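Local coordinates for Mlr6093 protein (Mesorhizobium loti, PDB 2QJ8), which probably acts as a zinc-dependent hydrolase of the aspartoacylase family, cleaving carbon-nitrogen bonds of linear amides or ester bonds, at residues I158-I161 / D162-T165. Sequence-based numbering, arbitrary orientation.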
loop_
_atom_site.group_PDB
_atom_site.type_symbol
_atom_site.label_atom_id
_atom_site.label_comp_id
_atom_site.label_asym_id
_atom_site.label_seq_id
_atom_site.Cartn_x
_atom_site.Cartn_y
_atom_site.Cartn_z
ATOM N N ILE A 158 12.600 1.711 28.235
ATOM C CA ILE A 158 13.970 1.319 28.587
ATOM C C ILE A 158 14.222 1.572 30.081
ATOM O O ILE A 158 13.542 2.409 30.701
ATOM C CB ILE A 158 15.028 1.999 27.673
ATOM C CG1 ILE A 158 15.059 3.523 27.862
ATOM C CG2 ILE A 158 14.757 1.591 26.183
ATOM C CD1 ILE A 158 16.252 4.190 27.223
ATOM N N ALA A 159 15.195 0.843 30.642
ATOM C CA ALA A 159 15.501 0.893 32.071
ATOM C C ALA A 159 16.152 2.185 32.542
ATOM O O ALA A 159 15.999 2.524 33.724
ATOM C CB ALA A 159 16.359 -0.329 32.493
ATOM N N ASP A 160 16.877 2.882 31.657
ATOM C CA ASP A 160 17.515 4.164 32.017
ATOM C C ASP A 160 16.426 5.256 32.027
ATOM O O ASP A 160 15.982 5.720 30.963
ATOM C CB ASP A 160 18.653 4.501 31.077
ATOM C CG ASP A 160 19.478 5.633 31.578
ATOM O OD1 ASP A 160 19.045 6.778 31.407
ATOM O OD2 ASP A 160 20.556 5.371 32.161
ATOM N N ILE A 161 16.047 5.669 33.238
ATOM C CA ILE A 161 14.917 6.580 33.478
ATOM C C ILE A 161 15.098 7.958 32.835
ATOM O O ILE A 161 14.197 8.421 32.165
ATOM C CB ILE A 161 14.600 6.732 34.980
ATOM C CG1 ILE A 161 14.228 5.379 35.617
ATOM C CG2 ILE A 161 13.440 7.709 35.176
ATOM C CD1 ILE A 161 14.323 5.358 37.159
ATOM N N ASP A 162 16.248 8.600 33.030
ATOM C CA ASP A 162 16.512 9.903 32.384
ATOM C C ASP A 162 16.482 9.843 30.870
ATOM O O ASP A 162 15.898 10.709 30.230
ATOM C CB ASP A 162 17.865 10.478 32.807
ATOM C CG ASP A 162 17.886 10.927 34.234
ATOM O OD1 ASP A 162 16.811 10.954 34.888
ATOM O OD2 ASP A 162 18.991 11.258 34.710
ATOM N N GLN A 163 17.106 8.828 30.295
ATOM C CA GLN A 163 17.117 8.702 28.847
ATOM C C GLN A 163 15.710 8.510 28.311
ATOM O O GLN A 163 15.364 9.099 27.282
ATOM C CB GLN A 163 18.019 7.550 28.414
ATOM C CG GLN A 163 18.251 7.483 26.927
ATOM C CD GLN A 163 19.099 6.321 26.511
ATOM O OE1 GLN A 163 19.290 5.349 27.263
ATOM N NE2 GLN A 163 19.605 6.396 25.289
HETATM N N MSE A 164 14.914 7.686 29.007
HETATM C CA MSE A 164 13.538 7.429 28.592
HETATM C C MSE A 164 12.715 8.704 28.703
HETATM O O MSE A 164 11.993 9.039 27.773
HETATM C CB MSE A 164 12.893 6.296 29.399
HETATM C CG MSE A 164 11.441 5.978 28.991
HETATM SE SE MSE A 164 10.696 4.404 29.841
HETATM C CE MSE A 164 11.083 4.784 31.723
ATOM N N THR A 165 12.846 9.404 29.815
ATOM C CA THR A 165 12.125 10.660 30.052
ATOM C C THR A 165 12.463 11.736 29.005
ATOM O O THR A 165 11.566 12.413 28.481
ATOM C CB THR A 165 12.447 11.200 31.455
ATOM O OG1 THR A 165 12.276 10.152 32.414
ATOM C CG2 THR A 165 11.546 12.375 31.817
#
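Ile158 lays its CD1 methyl over one face of the Gln163 side-chain amide, displaced toward the oxygen end, with CD1 3.3 Å from OE1. The two side chains cross at roughly a right angle. At the oxygen edge of that amide comes the CB of Asp160, while the nitrogen end, NE2, donates hydrogen bonds to the carbonyl oxygens of Val195 and Lys200. That pair of bonds would fix the rotation of the amide and ties it to the C-terminal part of helix 190-197 and to the residues just after it.

The Asp160 carboxylate stands nearly perpendicular to the amide, the planes 85° apart. Its hydrogen bond goes to the backbone instead: OD1 accepts the N-H of Gln163 at 3.0 Å, met nearly along its own C-O axis. With CG anti to the backbone N (chi1 -168°), the acid turns back over the first turn, and OD1 also lies against Gln163 CB. Asp160 O accepts from the N of Met164, present as selenomethionine, in the carbonyl plane.

At the next residue, Ile161 O accepts twice, from Thr165 N at 2.9 Å and from Thr165 OG1 at 2.6 Å; the hydroxyl sits above the carbonyl plane. Ile158 CG1 packs 3.8 Å from Met164 CB as the two side chains run past each other in opposite directions, and the Ile158 side chain also touches Phe191, Val195 and His196 of helix 190-197. Asp160 is a classic aspartate N-cap, opening helix 161-172 at the surface, within the succinylglutamate desuccinylase/aspartoacylase catalytic domain, a family of probable zinc hydrolases, where the loop from strand 152-155 turns into the helix.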